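Local coordinates for putative uncharacterized protein F9E10.5 (Arabidopsis thaliana, PDB 3AG7) that forms the J domain of JAC1, whose co-chaperone activity is required for chloroplast photorelocation movement, in which the whole protein modulates chloroplast actin filaments, at residues A[24-29]-A[91-96]; A[36-41]-A[80-85]. All coordinates share one frame; numbering follows the deposited sequence.

In the fold
Both contacts lie on helix 80-100, the long C-terminal helix of this all-helical J domain. Contact 2 uses its first turns (80-85) and contact 1 a later stretch (91-96), so the two centres stand about 17 Å apart, on opposite sides of the chain's centre, and their nearest atoms come within about 6 Å without touching. Along the chain, 36-41 and 80-85 are nested inside the loop closed by 24-29 and 91-96. The segments that precede helix 54-68, the short helix 26-30 and the loop after it, are therefore laid along one helix in antiparallel order, so both are held against the C-terminal helix.

Contact 1: A[24-29]-A[91-96]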
ATOM      1  N   GLY A  24      -7.348  -8.296  -1.459  1.00 13.31           N
ATOM      2  CA  GLY A  24      -7.114  -9.575  -0.839  1.00 13.34           C
ATOM      3  C   GLY A  24      -5.887 -10.320  -1.337  1.00 11.15           C
ATOM      4  O   GLY A  24      -5.578 -11.381  -0.836  1.00 13.61           O
ATOM      5  N   ASN A  25      -5.224  -9.781  -2.360  1.00 10.85           N
ATOM      6  CA  ASN A  25      -4.103 -10.482  -2.979  1.00 11.64           C
ATOM      7  C   ASN A  25      -2.805  -9.739  -2.763  1.00  9.73           C
ATOM      8  O   ASN A  25      -2.584  -8.703  -3.379  1.00 10.91           O
ATOM      9  CB  ASN A  25      -4.341 -10.667  -4.481  1.00 11.03           C
ATOM     10  CG  ASN A  25      -3.261 -11.502  -5.110  1.00 15.58           C
ATOM     11  OD1 ASN A  25      -2.090 -11.176  -4.985  1.00 10.70           O
ATOM     12  ND2 ASN A  25      -3.638 -12.637  -5.699  1.00 14.40           N
ATOM     13  N   ILE A  26      -1.931 -10.267  -1.901  1.00  9.69           N
ATOM     14  CA  ILE A  26      -0.843  -9.423  -1.388  1.00 10.13           C
ATOM     15  C   ILE A  26       0.157  -9.132  -2.493  1.00 10.08           C
ATOM     16  O   ILE A  26       0.725  -8.035  -2.561  1.00  7.83           O
ATOM     17  CB  ILE A  26      -0.130 -10.047  -0.148  1.00  9.49           C
ATOM     18  CG1 ILE A  26       0.825  -9.059   0.550  1.00 12.18           C
ATOM     19  CG2 ILE A  26       0.706 -11.277  -0.567  1.00 10.15           C
ATOM     20  CD1 ILE A  26       0.220  -7.721   0.965  1.00 13.51           C
ATOM     21  N   ARG A  27       0.386 -10.107  -3.360  1.00 10.22           N
ATOM     22  CA  ARG A  27       1.330  -9.874  -4.452  1.00 10.06           C
ATOM     23  C   ARG A  27       0.787  -8.874  -5.469  1.00 11.04           C
ATOM     24  O   ARG A  27       1.540  -8.074  -6.052  1.00 11.00           O
ATOM     25  CB  ARG A  27       1.638 -11.192  -5.144  1.00  9.02           C
ATOM     26  CG  ARG A  27       2.429 -12.131  -4.282  1.00  8.95           C
ATOM     27  CD  ARG A  27       2.583 -13.450  -5.027  1.00  8.49           C
ATOM     28  NE  ARG A  27       3.350 -14.441  -4.264  1.00 10.20           N
ATOM     29  CZ  ARG A  27       2.803 -15.357  -3.472  1.00 12.48           C
ATOM     30  NH1 ARG A  27       1.494 -15.345  -3.224  1.00 11.77           N
ATOM     31  NH2 ARG A  27       3.573 -16.261  -2.861  1.00 15.73           N
ATOM     32  N   SER A  28      -0.518  -8.930  -5.730  1.00  9.95           N
ATOM     33  CA  SER A  28      -1.123  -7.956  -6.677  1.00  9.73           C
ATOM     34  C   SER A  28      -0.938  -6.508  -6.200  1.00 10.09           C
ATOM     35  O   SER A  28      -0.650  -5.605  -7.012  1.00 10.34           O
ATOM     36  CB  SER A  28      -2.620  -8.228  -6.857  1.00 11.47           C
ATOM     37  OG  SER A  28      -2.865  -9.466  -7.535  1.00 10.38           O
ATOM     38  N   LEU A  29      -1.112  -6.302  -4.900  1.00 11.50           N
ATOM     39  CA  LEU A  29      -0.916  -4.964  -4.290  1.00  9.30           C
ATOM     40  C   LEU A  29       0.566  -4.608  -4.228  1.00  8.75           C
ATOM     41  O   LEU A  29       0.956  -3.551  -4.708  1.00  9.87           O
ATOM     42  CB  LEU A  29      -1.502  -4.910  -2.888  1.00  9.53           C
ATOM     43  CG  LEU A  29      -3.010  -5.202  -2.794  1.00 11.33           C
ATOM     44  CD1 LEU A  29      -3.408  -5.317  -1.316  1.00 11.71           C
ATOM     45  CD2 LEU A  29      -3.881  -4.138  -3.554  1.00 10.23           C
ATOM     46  N   GLU A  91      -4.829  -0.370   4.994  1.00 12.98           N
ATOM     47  CA  GLU A  91      -5.990  -1.277   5.224  1.00 13.16           C
ATOM     48  C   GLU A  91      -6.036  -2.428   4.219  1.00 12.02           C
ATOM     49  O   GLU A  91      -6.229  -3.593   4.613  1.00 10.63           O
ATOM     50  CB  GLU A  91      -7.315  -0.519   5.171  1.00 13.30           C
ATOM     51  CG  GLU A  91      -7.521   0.421   6.321  1.00 22.36           C
ATOM     52  CD  GLU A  91      -8.868   1.150   6.227  1.00 28.87           C
ATOM     53  OE1 GLU A  91      -9.547   1.089   5.157  1.00 27.10           O
ATOM     54  OE2 GLU A  91      -9.252   1.769   7.239  1.00 32.91           O
ATOM     55  N   LEU A  92      -5.834  -2.117   2.930  1.00 10.86           N
ATOM     56  CA  LEU A  92      -5.851  -3.140   1.870  1.00 10.13           C
ATOM     57  C   LEU A  92      -4.721  -4.110   2.061  1.00 10.50           C
ATOM     58  O   LEU A  92      -4.928  -5.315   1.979  1.00 11.45           O
ATOM     59  CB  LEU A  92      -5.777  -2.508   0.485  1.00 10.28           C
ATOM     60  CG  LEU A  92      -7.012  -1.702   0.071  1.00  9.50           C
ATOM     61  CD1 LEU A  92      -6.659  -0.706  -1.022  1.00 11.39           C
ATOM     62  CD2 LEU A  92      -8.157  -2.618  -0.368  1.00 15.37           C
ATOM     63  N   LEU A  93      -3.539  -3.580   2.377  1.00  9.36           N
ATOM     64  CA  LEU A  93      -2.348  -4.417   2.564  1.00 10.64           C
ATOM     65  C   LEU A  93      -2.559  -5.380   3.733  1.00 10.65           C
ATOM     66  O   LEU A  93      -2.270  -6.586   3.617  1.00 10.44           O
ATOM     67  CB  LEU A  93      -1.099  -3.550   2.771  1.00  9.43           C
ATOM     68  CG  LEU A  93      -0.577  -2.919   1.481  1.00 16.56           C
ATOM     69  CD1 LEU A  93       0.675  -2.097   1.772  1.00 17.38           C
ATOM     70  CD2 LEU A  93      -0.223  -3.957   0.408  1.00 17.60           C
ATOM     71  N   GLN A  94      -3.090  -4.874   4.851  1.00 10.94           N
ATOM     72  CA  GLN A  94      -3.262  -5.742   6.022  1.00 11.65           C
ATOM     73  C   GLN A  94      -4.226  -6.887   5.745  1.00 11.55           C
ATOM     74  O   GLN A  94      -4.036  -7.999   6.240  1.00 10.57           O
ATOM     75  CB  GLN A  94      -3.753  -4.935   7.223  1.00 12.84           C
ATOM     76  CG  GLN A  94      -2.727  -4.037   7.801  1.00 14.57           C
ATOM     77  CD  GLN A  94      -2.778  -4.046   9.316  1.00 29.11           C
ATOM     78  OE1 GLN A  94      -3.539  -3.296   9.930  1.00 30.97           O
ATOM     79  NE2 GLN A  94      -1.968  -4.923   9.931  1.00 28.35           N
ATOM     80  N   GLU A  95      -5.305  -6.583   5.035  1.00  9.80           N
ATOM     81  CA  GLU A  95      -6.357  -7.566   4.729  1.00 10.72           C
ATOM     82  C   GLU A  95      -5.711  -8.616   3.839  1.00  9.71           C
ATOM     83  O   GLU A  95      -5.973  -9.812   3.990  1.00  9.74           O
ATOM     84  CB  GLU A  95      -7.516  -6.844   3.994  1.00 11.49           C
ATOM     85  CG  GLU A  95      -8.652  -7.748   3.381  1.00 19.44           C
ATOM     86  CD  GLU A  95      -9.517  -7.158   2.166  1.00 30.51           C
ATOM     87  OE1 GLU A  95      -9.317  -6.020   1.570  1.00 22.94           O
ATOM     88  OE2 GLU A  95     -10.446  -7.928   1.782  1.00 34.51           O
ATOM     89  N   ALA A  96      -4.847  -8.164   2.907  1.00  8.15           N
ATOM     90  CA  ALA A  96      -4.222  -9.118   1.989  1.00  9.42           C
ATOM     91  C   ALA A  96      -3.149  -9.967   2.651  1.00  9.56           C
ATOM     92  O   ALA A  96      -3.010 -11.152   2.329  1.00 10.19           O
ATOM     93  CB  ALA A  96      -3.657  -8.377   0.745  1.00  8.47           C
TER
HETATM   94  O   HOH W   1      -6.938  -6.135   0.229  1.00 12.92           O
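Ala96 turns its methyl group into the start of helix 26-30, with CB 3.6 Å from Gly24 C and 3.7 Å from Ile26 N. The backbones are close enough for this because neither Gly24 nor Ala96 has a bulky side chain: their CA atoms lie 4.1 Å apart. Gly24 also has a positive phi, a conformation that glycine adopts readily.

Leu29 can be followed outward from its backbone. Its CB rests on Leu93 CD2; CG then branches, with chi1 of -59° placing it anti to the carbonyl carbon. From there CD1 enters the groove between Leu92 and Ala96, one helical turn apart, meeting Leu92 O at 3.6 Å and Ala96 CB at 3.7 Å. Ile26 holds CG1 anti to its backbone N, and the CD1 it carries meets Leu93 CD2, 3.8 Å away, the two side chains crossing at about a right angle. Leu93 CD2 thus touches both Leu29 CB and Ile26 CD1. Beyond this patch Leu93 packs on Ala64 and Leu68 of helix 54-68, while Leu29 meets Trp18 of helix 5-19. The contact packs the short helix ahead of helix 54-68 onto the C-terminal helix of this J-domain construct.

Asn25 is the N-cap of helix 26-30, its OD1 accepting from Ser28 N at 2.8 Å (162° at the hydrogen), with the donor 38° above the carbonyl plane. No direct hydrogen bond joins the two segments. The chemistry is accordingly divided: apolar contacts pack helix 26-30 and the glycine before it against helix 80-100, whereas polar linkage passes through one water, which accepts from Gly24 N at 2.8 Å and donates to Glu95 OE1 and to Leu92 O, an oxygen that takes a second hydrogen bond from Ala96 N.

Contact 2: A[36-41]-A[80-85]; sequences ILWSGS and ANQKYM
Trp38 meets Gln82 and Met85 through the way its ring is set. A chi1 of 55° puts Trp38 CG between its backbone N and carbonyl carbon, presenting the indole to helix 80-100, and Gln82, extended beyond CG, runs out across one face of that indole. Over the face, Gln82 CG stands 4.0 Å from the centroid of the six-membered ring and almost on its normal, a CH-pi contact. Further out the carboxamide stacks on the five-membered part, its plane tilted 27° from the indole, with Gln82 NE2 3.4 Å from Trp38 CD1.

The opposite face receives Ser41 CB, so the indole is sandwiched between the helix and its own loop. That loop forms a type II beta turn from Trp38 to Ser41, closed by a weak bond from Ser41 N to Trp38 O, and precedes helix 54-68 of the J domain. Trp38 also touches Leu73 of helix 70-75, which places it where this loop meets two helices.

At the edge, Met85 SD lies 5.4 Å from the six-membered-ring centroid and 81° off the normal, a Met-aromatic contact made edge-on. The methyl beyond it is less certain: Met85 CE comes to 2.9 Å from Ile36 O, too short for a carbon-oxygen contact, so its exact place is doubtful. Met85 also touches Ile11 of helix 5-19.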
ATOM      1  N   ILE A  36       0.471   3.740  -7.052  1.00 12.25           N
ATOM      2  CA  ILE A  36      -0.437   4.441  -6.126  1.00 13.19           C
ATOM      3  C   ILE A  36       0.340   5.353  -5.168  1.00 15.78           C
ATOM      4  O   ILE A  36      -0.134   6.429  -4.787  1.00 15.11           O
ATOM      5  CB  ILE A  36      -1.401   3.451  -5.379  1.00 11.99           C
ATOM      6  CG1 ILE A  36      -2.526   4.180  -4.610  1.00 12.70           C
ATOM      7  CG2 ILE A  36      -0.673   2.522  -4.462  1.00  9.74           C
ATOM      8  CD1 ILE A  36      -3.500   4.929  -5.516  1.00 14.32           C
ATOM      9  N   LEU A  37       1.566   4.986  -4.822  1.00 14.92           N
ATOM     10  CA  LEU A  37       2.294   5.840  -3.890  1.00 16.06           C
ATOM     11  C   LEU A  37       2.856   7.113  -4.535  1.00 16.94           C
ATOM     12  O   LEU A  37       3.177   7.140  -5.726  1.00 15.61           O
ATOM     13  CB  LEU A  37       3.419   5.048  -3.234  1.00 15.70           C
ATOM     14  CG  LEU A  37       2.913   3.846  -2.413  1.00 14.69           C
ATOM     15  CD1 LEU A  37       4.062   3.175  -1.792  1.00 15.54           C
ATOM     16  CD2 LEU A  37       1.913   4.317  -1.343  1.00 21.74           C
ATOM     17  N   TRP A  38       3.009   8.158  -3.726  1.00 19.27           N
ATOM     18  CA  TRP A  38       3.604   9.413  -4.193  1.00 20.69           C
ATOM     19  C   TRP A  38       5.112   9.319  -4.425  1.00 22.28           C
ATOM     20  O   TRP A  38       5.764   8.384  -3.948  1.00 22.24           O
ATOM     21  CB  TRP A  38       3.323  10.514  -3.175  1.00 20.38           C
ATOM     22  CG  TRP A  38       3.773  10.174  -1.811  1.00 18.40           C
ATOM     23  CD1 TRP A  38       5.011  10.417  -1.250  1.00 13.52           C
ATOM     24  CD2 TRP A  38       3.022   9.471  -0.829  1.00 15.85           C
ATOM     25  NE1 TRP A  38       5.046   9.913   0.031  1.00 17.21           N
ATOM     26  CE2 TRP A  38       3.825   9.367   0.322  1.00 16.97           C
ATOM     27  CE3 TRP A  38       1.713   8.982  -0.786  1.00 19.29           C
ATOM     28  CZ2 TRP A  38       3.386   8.716   1.489  1.00 20.47           C
ATOM     29  CZ3 TRP A  38       1.273   8.353   0.369  1.00 20.30           C
ATOM     30  CH2 TRP A  38       2.094   8.253   1.501  1.00 21.42           C
ATOM     31  N   SER A  39       5.677  10.336  -5.084  1.00 23.97           N
ATOM     32  CA  SER A  39       7.134  10.420  -5.293  1.00 24.94           C
ATOM     33  C   SER A  39       7.969  10.382  -4.012  1.00 25.20           C
ATOM     34  O   SER A  39       7.698  11.119  -3.068  1.00 25.64           O
ATOM     35  CB  SER A  39       7.485  11.705  -6.066  1.00 26.07           C
ATOM     36  OG  SER A  39       8.256  11.369  -7.198  1.00 31.22           O
ATOM     37  N   GLY A  40       9.026   9.576  -3.999  1.00 24.84           N
ATOM     38  CA  GLY A  40       9.976   9.607  -2.879  1.00 24.68           C
ATOM     39  C   GLY A  40       9.357   9.093  -1.595  1.00 24.03           C
ATOM     40  O   GLY A  40       9.830   9.394  -0.515  1.00 23.92           O
ATOM     41  N   SER A  41       8.342   8.247  -1.724  1.00 23.46           N
ATOM     42  CA  SER A  41       7.830   7.508  -0.578  1.00 23.48           C
ATOM     43  C   SER A  41       8.944   6.604  -0.082  1.00 23.57           C
ATOM     44  O   SER A  41       9.013   6.268   1.105  1.00 24.47           O
ATOM     45  CB  SER A  41       6.586   6.683  -0.965  1.00 23.65           C
ATOM     46  OG  SER A  41       6.859   5.769  -2.018  1.00 23.89           O
ATOM     47  N   ALA A  80      -1.240  15.532   5.952  1.00 10.60           N
ATOM     48  CA  ALA A  80      -2.566  14.964   6.329  1.00 11.74           C
ATOM     49  C   ALA A  80      -3.132  14.089   5.193  1.00 11.33           C
ATOM     50  O   ALA A  80      -3.684  13.007   5.435  1.00 11.74           O
ATOM     51  CB  ALA A  80      -3.534  16.091   6.626  1.00 10.34           C
ATOM     52  N   ASN A  81      -2.996  14.544   3.956  1.00 10.61           N
ATOM     53  CA  ASN A  81      -3.541  13.785   2.818  1.00  9.39           C
ATOM     54  C   ASN A  81      -2.698  12.585   2.505  1.00  9.12           C
ATOM     55  O   ASN A  81      -3.234  11.538   2.113  1.00 10.37           O
ATOM     56  CB  ASN A  81      -3.689  14.692   1.577  1.00  8.91           C
ATOM     57  CG  ASN A  81      -4.811  15.718   1.751  1.00 13.24           C
ATOM     58  OD1 ASN A  81      -5.575  15.634   2.714  1.00 12.60           O
ATOM     59  ND2 ASN A  81      -4.904  16.682   0.823  1.00 12.97           N
ATOM     60  N   GLN A  82      -1.377  12.700   2.713  1.00  9.54           N
ATOM     61  CA  GLN A  82      -0.532  11.516   2.560  1.00  9.33           C
ATOM     62  C   GLN A  82      -0.954  10.444   3.575  1.00  8.92           C
ATOM     63  O   GLN A  82      -1.072   9.261   3.236  1.00 10.27           O
ATOM     64  CB  GLN A  82       0.971  11.852   2.689  1.00 10.62           C
ATOM     65  CG  GLN A  82       1.516  12.529   1.403  1.00 12.51           C
ATOM     66  CD  GLN A  82       2.962  12.931   1.551  1.00  8.80           C
ATOM     67  OE1 GLN A  82       3.406  13.189   2.657  1.00 14.36           O
ATOM     68  NE2 GLN A  82       3.708  13.002   0.440  1.00 10.95           N
ATOM     69  N   LYS A  83      -1.194  10.865   4.804  1.00  8.16           N
ATOM     70  CA  LYS A  83      -1.600   9.952   5.854  1.00  9.36           C
ATOM     71  C   LYS A  83      -2.941   9.315   5.540  1.00  9.96           C
ATOM     72  O   LYS A  83      -3.144   8.120   5.762  1.00 10.16           O
ATOM     73  CB  LYS A  83      -1.631  10.659   7.208  1.00  8.29           C
ATOM     74  CG  LYS A  83      -0.189  10.853   7.705  1.00 13.11           C
ATOM     75  CD  LYS A  83      -0.114  11.506   9.055  1.00 17.27           C
ATOM     76  CE  LYS A  83      -0.311  12.995   8.972  1.00 22.74           C
ATOM     77  NZ  LYS A  83       0.068  13.557  10.294  1.00 28.01           N
ATOM     78  N   TYR A  84      -3.882  10.118   5.099  1.00 11.27           N
ATOM     79  CA  TYR A  84      -5.157   9.585   4.628  1.00 11.92           C
ATOM     80  C   TYR A  84      -5.007   8.526   3.520  1.00 12.25           C
ATOM     81  O   TYR A  84      -5.546   7.411   3.642  1.00 11.10           O
ATOM     82  CB  TYR A  84      -6.073  10.731   4.165  1.00 10.37           C
ATOM     83  CG  TYR A  84      -7.430  10.256   3.716  1.00 10.37           C
ATOM     84  CD1 TYR A  84      -8.490  10.134   4.631  1.00 13.64           C
ATOM     85  CD2 TYR A  84      -7.628   9.785   2.431  1.00  9.77           C
ATOM     86  CE1 TYR A  84      -9.749   9.691   4.203  1.00 14.93           C
ATOM     87  CE2 TYR A  84      -8.866   9.368   1.999  1.00 12.16           C
ATOM     88  CZ  TYR A  84      -9.918   9.288   2.887  1.00 14.17           C
ATOM     89  OH  TYR A  84     -11.139   8.794   2.457  1.00 15.10           O
ATOM     90  N   MET A  85      -4.232   8.823   2.474  1.00 11.18           N
ATOM     91  CA  MET A  85      -4.041   7.890   1.379  1.00 11.88           C
ATOM     92  C   MET A  85      -3.415   6.612   1.912  1.00 10.96           C
ATOM     93  O   MET A  85      -3.850   5.499   1.568  1.00  9.80           O
ATOM     94  CB  MET A  85      -3.115   8.532   0.329  1.00 13.33           C
ATOM     95  CG  MET A  85      -3.445   8.180  -1.071  1.00 23.12           C
ATOM     96  SD  MET A  85      -2.273   8.995  -2.156  1.00 31.36           S
ATOM     97  CE  MET A  85      -1.140   7.623  -2.333  1.00 26.29           C
TER